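Local coordinates for glucokinase (Thermus thermophilus, PDB 3VOV), which catalyses the ATP-dependent phosphorylation of hexoses such as glucose, as a zinc-containing hexokinase of the ROK family, at residues A112-H117 with A278-E283; G16-K21 with H116-A121; S126-T131 with F236-V241; M1-L6 with G58-L63. One frame throughout, in Å; residues are numbered along the deposited sequence.

Contact 1 of 4, residues A112-H117 with A278-E283; sequences ALAEHH and ARLGAE
Glu-115, on helix 107-118, reaches across to the loop 278-283 and holds two consecutive backbone amides with its carboxylate. Arg-279 N donates to Glu-115 OE1 at 2.9 Å in a nearly straight bond (171°), and Leu-280 N donates to Glu-115 OE2 at 2.8 Å. Both amides come in on the syn side, a little out of the carboxylate plane. A bend at chi2 (-76°) folds the Glu-115 chain so that its end faces the loop. Packing is close around this grip: Ala-278 CB lies 3.3 Å from Glu-115 OE2, while Leu-280 CD1 sits 3.7 Å from Ala-114 CB, beside that residue's carbonyl. The solvent side is looser. Arg-279 touches Glu-115 through little more than its CB and sends its guanidinium group away. Glu-115 OE1 has a further donor, Ala-120 N, just beyond the helix. An alanine at Glu-115 is likely to leave the amides of Arg-279 and Leu-280 without their acceptor and to open a gap beside Ala-278. Three backbone N-H groups thus meet the buried carboxylate, so peptide dipoles probably do much to stabilise its charge, the guanidinium of Arg-279 not being in contact with it.

Contact 2 of 4, residues G16-K21 with H116-A121; sequences GVFDGK and HHLGAA
Lys-21 and Leu-118 bring the two backbones nearest, with CA atoms 7.1 Å apart, where the turn after strand 12-18 passes helix 107-118; no strand or helix pairing joins the backbones, and Leu-118 packs instead against side chains and turn carbonyls. Leu-118 carries the contact with its two methyl branches. CD2 meets the ring of Phe-18 at an oblique angle, 4.0 Å from both Phe-18 CE1 and Phe-18 CZ; the two side chains approach from opposite directions. With CG anti to the backbone N (chi1 176°), the Phe-18 ring extends from the strand toward Leu-118. Leu-118 CD1 turns instead to the aliphatic part of Lys-21, lying 4.1 Å from Lys-21 CD, and Leu-118 CG rests 4.0 Å from Lys-21 O. A bend at chi2 (-48°) carries the lysine chain past the side of the leucine, slanting across it, and the ammonium NZ stays 3.9 Å from His-117 O, too far for a firm bond. The turn itself is tied by Asp-19, whose OD1 accepts from Lys-21 N at 2.8 Å to form an Asx turn and also receives Arg-22 N. Gly-20 closes the curve, its N lying 3.2 Å above the plane of the Phe-18 ring, toward the rim. The ring of His-117 turns away from the contact, its NE2 hydrogen-bonded to Gly-144 O. Around this surface contact, helix 284-299 meets Phe-18 through Ala-290 and Leu-291 and His-117 through Leu-291 and Leu-295, while the backbone of Phe-18 pairs with Val-3 of strand 3-8.

Contact 3 of 4, residues S126-T131 with F236-V241; sequences SSLYLT and FDPGVV
Leu-128 and Val-241 pair in parallel where strands 127-132 and 240-244 lie side by side in the second sheet of this ribonuclease H-like (actin-type ATPase) fold. The largest bump is Leu-128. The backbone sets its CB on the ring of Pro-238, 3.9 Å from Pro-238 CG. A chi1 of 177°, CG trans to the backbone N, then lets CD2 run up to the Phe-236 ring, 3.7 Å from Phe-236 CD2; the two side chains cross at about a right angle. Phe-236, Pro-238 and Val-241 thus form the hollow that this leucine fills, and Leu-229 of helix 212-236 adds to its wall. Gly-239 fits close against Ser-126, where a CB would strike Ser-126 O. Its N-H is shared, weakly with Ser-126 O and at 3.1 Å with Ser-126 OG. With the hydroxyl of Ser-126 gone, as in an alanine here, Gly-239 N would probably keep its weak bond alone and the water between Ser-126 and the end of helix 212-236 have one partner fewer. Across the subunit boundary, Asp-237 pairs with Arg-151 and Gln-153 of the second subunit. The water bridges Ser-126 OG, at 2.9 Å, and Phe-236 O, to which it donates at 2.8 Å.

Contact 4 of 4, residues M1-L6 with G58-L63; sequences MKVVGL and GEAIGL
Glu-59 and Met-1 meet at the flat carboxylate of the glutamate: Met-1 CG lies over one face of that group, 3.5 Å from Glu-59 OE2, the two side chains crossing at about a right angle. At the other oxygen, a water donates to Glu-59 OE1 and accepts from Lys-2 N, tying the outer ends together. Inward, the flat peptide groups form a parallel ladder. Glu-59 N binds Lys-2 O with a tilt of 30° from the carbonyl plane; Val-4 N then bonds to Ala-60 O, Gly-62 N to Val-4 O, and Leu-6 N to Gly-62 O at 2.7 Å. Side chains follow the ladder. Val-4, Leu-6, Ile-61 and Leu-63 share one face of the sheet, where Leu-6 CD1 presses on Ile-61 CG2 at 3.5 Å. Leu-63 has its CG anti to the backbone N (chi1 172°), which brings CD1 to 3.7 Å from Leu-6 CB. Helices 36-54 and 90-98 pack on that face. At Gly-5 and Gly-62, paired across the ladder, there is no side chain to occupy the opposite face, and a CB on Gly-58 would run into the backbone of Val-3 and Val-4. Over residues 3-6 and 61-63 the strand axes lie 16° from parallel. Strand 3-8 is central, flanked by strand 12-18 antiparallel and 61-65 parallel, in the order 3-2-1-4-5 characteristic of the ribonuclease H-like fold of the actin-type ATPase clan.

Contacts 3 and 4 are buried strand pairings, one in each of the two mixed sheets, which share the order 3-2-1-4-5; their centres lie about 26 Å apart. Contacts 1 and 2 both use helix 107-118: contact 1 ties it to the loop after strand 275-277, contact 2 to the turn after strand 12-18 of the other sheet. Contact 1, partly buried, relies on a carboxylate gripping loop amides, whereas contact 2, at the surface, has mainly apolar side-chain packing across it. His-116, at the join of contacts 1 and 2, hydrogen-bonds Ser-127 of contact 3, while Gly-16 and Phe-18 of contact 2 pair with strand 3-8 of contact 4. Only contact 3 reaches the second subunit.

Contact 1 of 4, residues A112-H117 with A278-E283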
loop_
_atom_site.group_PDB
_atom_site.type_symbol
_atom_site.label_atom_id
_atom_site.label_comp_id
_atom_site.label_asym_id
_atom_site.label_seq_id
_atom_site.Cartn_x
_atom_site.Cartn_y
_atom_site.Cartn_z
ATOM N N ALA B 112 17.539 12.608 -21.672
ATOM C CA ALA B 112 18.425 12.373 -20.536
ATOM C C ALA B 112 19.922 12.608 -20.903
ATOM O O ALA B 112 20.677 13.232 -20.136
ATOM C CB ALA B 112 18.237 10.910 -20.006
ATOM N N LEU B 113 20.359 12.067 -22.046
ATOM C CA LEU B 113 21.739 12.281 -22.547
ATOM C C LEU B 113 22.051 13.771 -22.733
ATOM O O LEU B 113 23.114 14.252 -22.367
ATOM C CB LEU B 113 21.955 11.495 -23.869
ATOM C CG LEU B 113 23.331 11.327 -24.527
ATOM C CD1 LEU B 113 24.304 10.618 -23.558
ATOM C CD2 LEU B 113 23.238 10.570 -25.892
ATOM N N ALA B 114 21.089 14.506 -23.286
ATOM C CA ALA B 114 21.237 15.884 -23.549
ATOM C C ALA B 114 21.347 16.667 -22.239
ATOM O O ALA B 114 22.258 17.464 -22.073
ATOM C CB ALA B 114 20.065 16.407 -24.443
ATOM N N GLU B 115 20.450 16.431 -21.297
ATOM C CA GLU B 115 20.562 17.121 -19.993
ATOM C C GLU B 115 21.863 16.784 -19.289
ATOM O O GLU B 115 22.448 17.624 -18.566
ATOM C CB GLU B 115 19.365 16.799 -19.084
ATOM C CG GLU B 115 18.063 17.364 -19.611
ATOM C CD GLU B 115 17.899 18.849 -19.418
ATOM O OE1 GLU B 115 18.645 19.466 -18.602
ATOM O OE2 GLU B 115 16.960 19.391 -20.076
ATOM N N HIS B 116 22.336 15.572 -19.491
ATOM C CA HIS B 116 23.619 15.176 -18.914
ATOM C C HIS B 116 24.837 15.940 -19.438
ATOM O O HIS B 116 25.647 16.404 -18.654
ATOM C CB HIS B 116 23.851 13.695 -19.148
ATOM C CG HIS B 116 25.093 13.179 -18.509
ATOM N ND1 HIS B 116 25.111 12.677 -17.224
ATOM C CD2 HIS B 116 26.359 13.054 -18.988
ATOM C CE1 HIS B 116 26.349 12.284 -16.930
ATOM N NE2 HIS B 116 27.119 12.485 -17.988
ATOM N N HIS B 117 24.974 15.990 -20.762
ATOM C CA HIS B 117 26.073 16.643 -21.434
ATOM C C HIS B 117 25.953 18.138 -21.592
ATOM O O HIS B 117 26.952 18.823 -21.533
ATOM C CB HIS B 117 26.316 15.989 -22.798
ATOM C CG HIS B 117 26.862 14.603 -22.687
ATOM N ND1 HIS B 117 28.176 14.346 -22.366
ATOM C CD2 HIS B 117 26.253 13.398 -22.779
ATOM C CE1 HIS B 117 28.362 13.038 -22.290
ATOM N NE2 HIS B 117 27.204 12.439 -22.538
ATOM N N ALA B 278 15.041 20.108 -15.351
ATOM C CA ALA B 278 15.625 20.023 -16.715
ATOM C C ALA B 278 15.755 21.425 -17.313
ATOM O O ALA B 278 14.837 22.222 -17.162
ATOM C CB ALA B 278 14.782 19.127 -17.624
ATOM N N ARG B 279 16.875 21.687 -17.996
ATOM C CA ARG B 279 17.153 23.015 -18.551
ATOM C C ARG B 279 16.873 23.189 -20.028
ATOM O O ARG B 279 16.755 24.342 -20.488
ATOM C CB ARG B 279 18.585 23.436 -18.274
ATOM C CG ARG B 279 18.760 23.964 -16.845
ATOM C CD ARG B 279 20.217 24.092 -16.466
ATOM N NE ARG B 279 20.359 23.935 -15.019
ATOM C CZ ARG B 279 21.513 23.880 -14.356
ATOM N NH1 ARG B 279 22.690 23.975 -15.000
ATOM N NH2 ARG B 279 21.480 23.726 -13.031
ATOM N N LEU B 280 16.787 22.081 -20.781
ATOM C CA LEU B 280 16.870 22.226 -22.248
ATOM C C LEU B 280 15.535 22.330 -22.935
ATOM O O LEU B 280 15.492 22.528 -24.138
ATOM C CB LEU B 280 17.687 21.100 -22.882
ATOM C CG LEU B 280 19.119 21.011 -22.384
ATOM C CD1 LEU B 280 19.790 19.757 -22.890
ATOM C CD2 LEU B 280 19.925 22.244 -22.807
ATOM N N GLY B 281 14.449 22.140 -22.197
ATOM C CA GLY B 281 13.128 22.305 -22.780
ATOM C C GLY B 281 12.877 21.453 -24.026
ATOM O O GLY B 281 13.230 20.262 -24.087
ATOM N N ALA B 282 12.302 22.094 -25.039
ATOM C CA ALA B 282 11.754 21.409 -26.237
ATOM C C ALA B 282 12.832 20.843 -27.171
ATOM O O ALA B 282 12.564 20.010 -28.041
ATOM C CB ALA B 282 10.801 22.373 -27.040
ATOM N N GLU B 283 14.059 21.272 -26.976
ATOM C CA GLU B 283 15.118 20.833 -27.858
ATOM C C GLU B 283 15.887 19.666 -27.315
ATOM O O GLU B 283 16.786 19.165 -27.997
ATOM C CB GLU B 283 16.130 21.958 -28.050
ATOM C CG GLU B 283 15.839 22.791 -29.215
ATOM C CD GLU B 283 16.997 23.674 -29.571
ATOM O OE1 GLU B 283 16.896 24.299 -30.638
ATOM O OE2 GLU B 283 17.985 23.744 -28.789
#

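Contact 2 of 4, residues G16-K21 with H116-A121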
loop_
_atom_site.group_PDB
_atom_site.type_symbol
_atom_site.label_atom_id
_atom_site.label_comp_id
_atom_site.label_asym_id
_atom_site.label_seq_id
_atom_site.Cartn_x
_atom_site.Cartn_y
_atom_site.Cartn_z
ATOM N N GLY B 16 18.874 18.902 -37.100
ATOM C CA GLY B 16 19.926 19.911 -37.066
ATOM C C GLY B 16 21.268 19.270 -37.104
ATOM O O GLY B 16 21.423 18.158 -36.592
ATOM N N VAL B 17 22.223 19.954 -37.750
ATOM C CA VAL B 17 23.646 19.610 -37.669
ATOM C C VAL B 17 24.115 19.998 -36.277
ATOM O O VAL B 17 23.595 20.958 -35.703
ATOM C CB VAL B 17 24.495 20.318 -38.783
ATOM C CG1 VAL B 17 25.975 20.023 -38.631
ATOM C CG2 VAL B 17 24.023 19.875 -40.196
ATOM N N PHE B 18 25.015 19.213 -35.710
ATOM C CA PHE B 18 25.393 19.363 -34.329
ATOM C C PHE B 18 26.884 19.181 -34.304
ATOM O O PHE B 18 27.383 18.281 -34.961
ATOM C CB PHE B 18 24.745 18.247 -33.500
ATOM C CG PHE B 18 25.138 18.230 -32.053
ATOM C CD1 PHE B 18 24.684 19.225 -31.186
ATOM C CD2 PHE B 18 25.944 17.204 -31.548
ATOM C CE1 PHE B 18 25.035 19.201 -29.849
ATOM C CE2 PHE B 18 26.267 17.140 -30.235
ATOM C CZ PHE B 18 25.823 18.168 -29.347
ATOM N N ASP B 19 27.590 19.975 -33.500
ATOM C CA ASP B 19 29.059 19.903 -33.519
ATOM C C ASP B 19 29.690 19.289 -32.278
ATOM O O ASP B 19 30.938 19.306 -32.123
ATOM C CB ASP B 19 29.644 21.283 -33.780
ATOM C CG ASP B 19 29.420 22.244 -32.616
ATOM O OD1 ASP B 19 28.978 21.817 -31.513
ATOM O OD2 ASP B 19 29.694 23.441 -32.814
ATOM N N GLY B 20 28.850 18.704 -31.418
ATOM C CA GLY B 20 29.316 18.091 -30.181
ATOM C C GLY B 20 28.892 18.939 -28.998
ATOM O O GLY B 20 28.776 18.416 -27.873
ATOM N N LYS B 21 28.588 20.221 -29.258
ATOM C CA LYS B 21 28.142 21.156 -28.197
ATOM C C LYS B 21 26.933 21.962 -28.614
ATOM O O LYS B 21 26.092 22.233 -27.790
ATOM C CB LYS B 21 29.269 22.144 -27.787
ATOM C CG LYS B 21 30.406 21.533 -26.909
ATOM C CD LYS B 21 29.836 20.684 -25.715
ATOM C CE LYS B 21 30.776 20.573 -24.486
ATOM N NZ LYS B 21 30.178 19.567 -23.502
ATOM N N HIS B 116 22.336 15.572 -19.491
ATOM C CA HIS B 116 23.619 15.176 -18.914
ATOM C C HIS B 116 24.837 15.940 -19.438
ATOM O O HIS B 116 25.647 16.404 -18.654
ATOM C CB HIS B 116 23.851 13.695 -19.148
ATOM C CG HIS B 116 25.093 13.179 -18.509
ATOM N ND1 HIS B 116 25.111 12.677 -17.224
ATOM C CD2 HIS B 116 26.359 13.054 -18.988
ATOM C CE1 HIS B 116 26.349 12.284 -16.930
ATOM N NE2 HIS B 116 27.119 12.485 -17.988
ATOM N N HIS B 117 24.974 15.990 -20.762
ATOM C CA HIS B 117 26.073 16.643 -21.434
ATOM C C HIS B 117 25.953 18.138 -21.592
ATOM O O HIS B 117 26.952 18.823 -21.533
ATOM C CB HIS B 117 26.316 15.989 -22.798
ATOM C CG HIS B 117 26.862 14.603 -22.687
ATOM N ND1 HIS B 117 28.176 14.346 -22.366
ATOM C CD2 HIS B 117 26.253 13.398 -22.779
ATOM C CE1 HIS B 117 28.362 13.038 -22.290
ATOM N NE2 HIS B 117 27.204 12.439 -22.538
ATOM N N LEU B 118 24.757 18.649 -21.789
ATOM C CA LEU B 118 24.524 20.066 -22.145
ATOM C C LEU B 118 23.607 20.838 -21.172
ATOM O O LEU B 118 23.436 22.030 -21.307
ATOM C CB LEU B 118 23.843 20.098 -23.538
ATOM C CG LEU B 118 24.660 19.976 -24.855
ATOM C CD1 LEU B 118 26.075 19.432 -24.765
ATOM C CD2 LEU B 118 23.898 19.309 -26.051
ATOM N N GLY B 119 22.961 20.152 -20.229
ATOM C CA GLY B 119 21.881 20.763 -19.460
ATOM C C GLY B 119 22.095 20.641 -17.962
ATOM O O GLY B 119 23.220 20.786 -17.469
ATOM N N ALA B 120 21.021 20.345 -17.241
ATOM C CA ALA B 120 21.031 20.407 -15.756
ATOM C C ALA B 120 22.112 19.558 -15.080
ATOM O O ALA B 120 22.482 19.827 -13.921
ATOM C CB ALA B 120 19.642 20.030 -15.199
ATOM N N ALA B 121 22.595 18.513 -15.752
ATOM C CA ALA B 121 23.578 17.629 -15.136
ATOM C C ALA B 121 24.979 17.764 -15.756
ATOM O O ALA B 121 25.854 16.922 -15.530
ATOM C CB ALA B 121 23.102 16.157 -15.151
#

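Contact 3 of 4, residues S126-T131 with F236-V241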
loop_
_atom_site.group_PDB
_atom_site.type_symbol
_atom_site.label_atom_id
_atom_site.label_comp_id
_atom_site.label_asym_id
_atom_site.label_seq_id
_atom_site.Cartn_x
_atom_site.Cartn_y
_atom_site.Cartn_z
ATOM N N SER B 126 27.542 10.615 -13.941
ATOM C CA SER B 126 26.313 9.837 -14.062
ATOM C C SER B 126 25.154 10.739 -13.690
ATOM O O SER B 126 25.296 11.676 -12.874
ATOM C CB SER B 126 26.345 8.542 -13.210
ATOM O OG SER B 126 26.224 8.806 -11.799
ATOM N N SER B 127 24.012 10.499 -14.316
ATOM C CA SER B 127 22.812 11.179 -13.907
ATOM C C SER B 127 21.581 10.315 -14.197
ATOM O O SER B 127 21.635 9.293 -14.902
ATOM C CB SER B 127 22.702 12.576 -14.552
ATOM O OG SER B 127 22.650 12.464 -15.964
ATOM N N LEU B 128 20.461 10.768 -13.664
ATOM C CA LEU B 128 19.226 10.048 -13.783
ATOM C C LEU B 128 18.200 11.096 -14.146
ATOM O O LEU B 128 18.133 12.142 -13.514
ATOM C CB LEU B 128 18.957 9.454 -12.412
ATOM C CG LEU B 128 17.767 8.662 -11.949
ATOM C CD1 LEU B 128 16.506 9.289 -12.419
ATOM C CD2 LEU B 128 17.888 7.170 -12.269
ATOM N N TYR B 129 17.428 10.826 -15.184
ATOM C CA TYR B 129 16.477 11.792 -15.710
ATOM C C TYR B 129 15.069 11.203 -15.764
ATOM O O TYR B 129 14.888 10.062 -16.196
ATOM C CB TYR B 129 16.921 12.156 -17.118
ATOM C CG TYR B 129 15.960 13.013 -17.900
ATOM C CD1 TYR B 129 15.919 14.368 -17.696
ATOM C CD2 TYR B 129 15.133 12.463 -18.884
ATOM C CE1 TYR B 129 15.054 15.187 -18.419
ATOM C CE2 TYR B 129 14.267 13.264 -19.632
ATOM C CZ TYR B 129 14.247 14.645 -19.385
ATOM O OH TYR B 129 13.434 15.494 -20.104
ATOM N N LEU B 130 14.084 11.984 -15.334
ATOM C CA LEU B 130 12.677 11.562 -15.406
ATOM C C LEU B 130 11.906 12.638 -16.084
ATOM O O LEU B 130 12.145 13.817 -15.833
ATOM C CB LEU B 130 12.113 11.370 -13.992
ATOM C CG LEU B 130 10.784 10.595 -13.917
ATOM C CD1 LEU B 130 11.075 9.113 -14.047
ATOM C CD2 LEU B 130 10.046 10.905 -12.578
ATOM N N THR B 131 11.040 12.256 -17.007
ATOM C CA THR B 131 10.182 13.243 -17.653
ATOM C C THR B 131 8.740 12.910 -17.363
ATOM O O THR B 131 8.278 11.808 -17.676
ATOM C CB THR B 131 10.450 13.355 -19.205
ATOM O OG1 THR B 131 9.413 14.122 -19.821
ATOM C CG2 THR B 131 10.546 11.996 -19.838
ATOM N N PHE B 236 20.856 3.411 -8.364
ATOM C CA PHE B 236 21.852 3.986 -9.260
ATOM C C PHE B 236 22.894 4.901 -8.622
ATOM O O PHE B 236 23.995 4.992 -9.165
ATOM C CB PHE B 236 21.163 4.752 -10.410
ATOM C CG PHE B 236 20.402 3.883 -11.350
ATOM C CD1 PHE B 236 21.059 3.184 -12.367
ATOM C CD2 PHE B 236 19.005 3.776 -11.251
ATOM C CE1 PHE B 236 20.344 2.387 -13.269
ATOM C CE2 PHE B 236 18.287 2.971 -12.148
ATOM C CZ PHE B 236 18.954 2.270 -13.148
ATOM N N ASP B 237 22.540 5.603 -7.525
ATOM C CA ASP B 237 23.438 6.557 -6.835
ATOM C C ASP B 237 24.033 7.532 -7.867
ATOM O O ASP B 237 25.259 7.614 -8.015
ATOM C CB ASP B 237 24.553 5.822 -6.045
ATOM C CG ASP B 237 25.428 6.774 -5.195
ATOM O OD1 ASP B 237 24.991 7.905 -4.872
ATOM O OD2 ASP B 237 26.550 6.363 -4.835
ATOM N N PRO B 238 23.159 8.254 -8.603
ATOM C CA PRO B 238 23.616 9.097 -9.701
ATOM C C PRO B 238 24.218 10.394 -9.165
ATOM O O PRO B 238 23.901 10.799 -8.048
ATOM C CB PRO B 238 22.309 9.405 -10.439
ATOM C CG PRO B 238 21.277 9.453 -9.322
ATOM C CD PRO B 238 21.689 8.318 -8.426
ATOM N N GLY B 239 25.069 11.047 -9.943
ATOM C CA GLY B 239 25.632 12.345 -9.550
ATOM C C GLY B 239 24.507 13.318 -9.199
ATOM O O GLY B 239 24.509 13.933 -8.135
ATOM N N VAL B 240 23.521 13.398 -10.088
ATOM C CA VAL B 240 22.427 14.368 -10.021
ATOM C C VAL B 240 21.181 13.661 -10.548
ATOM O O VAL B 240 21.264 12.775 -11.421
ATOM C CB VAL B 240 22.782 15.641 -10.898
ATOM C CG1 VAL B 240 21.585 16.440 -11.317
ATOM C CG2 VAL B 240 23.769 16.569 -10.123
ATOM N N VAL B 241 20.034 14.082 -10.029
ATOM C CA VAL B 241 18.738 13.691 -10.568
ATOM C C VAL B 241 18.136 14.879 -11.318
ATOM O O VAL B 241 18.061 16.009 -10.777
ATOM C CB VAL B 241 17.808 13.221 -9.440
ATOM C CG1 VAL B 241 16.411 12.911 -9.988
ATOM C CG2 VAL B 241 18.432 12.003 -8.747
HETATM O O HOH W 1 25.709 6.081 -11.072
#

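Contact 4 of 4, residues M1-L6 with G58-L63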
loop_
_atom_site.group_PDB
_atom_site.type_symbol
_atom_site.label_atom_id
_atom_site.label_comp_id
_atom_site.label_asym_id
_atom_site.label_seq_id
_atom_site.Cartn_x
_atom_site.Cartn_y
_atom_site.Cartn_z
ATOM N N MET B 1 34.283 17.266 -35.490
ATOM C CA MET B 1 33.330 16.209 -36.004
ATOM C C MET B 1 31.878 16.717 -35.978
ATOM O O MET B 1 31.448 17.343 -34.990
ATOM C CB MET B 1 33.531 14.901 -35.230
ATOM C CG MET B 1 33.048 13.634 -35.976
ATOM S SD MET B 1 31.529 13.195 -35.147
ATOM C CE MET B 1 32.173 12.608 -33.558
ATOM N N LYS B 2 31.158 16.515 -37.076
ATOM C CA LYS B 2 29.767 16.934 -37.196
ATOM C C LYS B 2 28.871 15.740 -37.414
ATOM O O LYS B 2 29.251 14.810 -38.139
ATOM C CB LYS B 2 29.565 17.877 -38.406
ATOM C CG LYS B 2 29.771 19.394 -38.123
ATOM C CD LYS B 2 31.052 19.648 -37.379
ATOM C CE LYS B 2 31.616 21.049 -37.630
ATOM N NZ LYS B 2 33.098 20.938 -37.403
ATOM N N VAL B 3 27.684 15.773 -36.801
ATOM C CA VAL B 3 26.625 14.794 -37.107
ATOM C C VAL B 3 25.356 15.549 -37.378
ATOM O O VAL B 3 25.354 16.762 -37.285
ATOM C CB VAL B 3 26.392 13.797 -35.939
ATOM C CG1 VAL B 3 27.685 13.056 -35.628
ATOM C CG2 VAL B 3 25.873 14.567 -34.666
ATOM N N VAL B 4 24.285 14.823 -37.704
ATOM C CA VAL B 4 22.947 15.377 -37.837
ATOM C C VAL B 4 22.066 14.706 -36.786
ATOM O O VAL B 4 22.140 13.500 -36.642
ATOM C CB VAL B 4 22.357 15.079 -39.217
ATOM C CG1 VAL B 4 20.887 15.474 -39.277
ATOM C CG2 VAL B 4 23.198 15.811 -40.328
ATOM N N GLY B 5 21.307 15.498 -36.013
ATOM C CA GLY B 5 20.302 14.939 -35.127
ATOM C C GLY B 5 18.944 15.027 -35.788
ATOM O O GLY B 5 18.675 15.976 -36.524
ATOM N N LEU B 6 18.091 14.048 -35.518
ATOM C CA LEU B 6 16.690 14.080 -35.945
ATOM C C LEU B 6 15.824 13.705 -34.751
ATOM O O LEU B 6 16.172 12.768 -34.003
ATOM C CB LEU B 6 16.433 13.058 -37.075
ATOM C CG LEU B 6 17.103 13.285 -38.422
ATOM C CD1 LEU B 6 17.086 12.044 -39.362
ATOM C CD2 LEU B 6 16.358 14.468 -39.079
ATOM N N GLY B 58 26.883 16.008 -42.030
ATOM C CA GLY B 58 27.210 15.219 -40.852
ATOM C C GLY B 58 27.829 13.893 -41.249
ATOM O O GLY B 58 27.541 13.362 -42.339
ATOM N N GLU B 59 28.674 13.332 -40.397
ATOM C CA GLU B 59 29.138 11.979 -40.688
ATOM C C GLU B 59 28.318 10.808 -40.149
ATOM O O GLU B 59 28.618 9.645 -40.447
ATOM C CB GLU B 59 30.624 11.778 -40.418
ATOM C CG GLU B 59 31.224 12.341 -39.191
ATOM C CD GLU B 59 32.739 12.278 -39.311
ATOM O OE1 GLU B 59 33.312 13.122 -40.031
ATOM O OE2 GLU B 59 33.353 11.380 -38.697
ATOM N N ALA B 60 27.261 11.118 -39.399
ATOM C CA ALA B 60 26.351 10.104 -38.876
ATOM C C ALA B 60 25.058 10.816 -38.546
ATOM O O ALA B 60 25.033 12.058 -38.406
ATOM C CB ALA B 60 26.907 9.434 -37.637
ATOM N N ILE B 61 23.978 10.038 -38.431
ATOM C CA ILE B 61 22.718 10.631 -38.082
ATOM C C ILE B 61 22.242 9.984 -36.774
ATOM O O ILE B 61 22.369 8.761 -36.600
ATOM C CB ILE B 61 21.724 10.395 -39.217
ATOM C CG1 ILE B 61 22.180 11.175 -40.473
ATOM C CG2 ILE B 61 20.300 10.763 -38.787
ATOM C CD1 ILE B 61 21.169 11.157 -41.590
ATOM N N GLY B 62 21.736 10.794 -35.850
ATOM C CA GLY B 62 21.094 10.243 -34.656
ATOM C C GLY B 62 19.619 10.540 -34.767
ATOM O O GLY B 62 19.232 11.655 -35.159
ATOM N N LEU B 63 18.806 9.525 -34.491
ATOM C CA LEU B 63 17.344 9.618 -34.616
ATOM C C LEU B 63 16.638 9.197 -33.338
ATOM O O LEU B 63 16.727 8.008 -32.904
ATOM C CB LEU B 63 16.854 8.738 -35.775
ATOM C CG LEU B 63 15.310 8.587 -35.888
ATOM C CD1 LEU B 63 14.605 9.944 -36.205
ATOM C CD2 LEU B 63 14.987 7.563 -37.025
HETATM O O HOH W 2 32.720 16.167 -39.583
#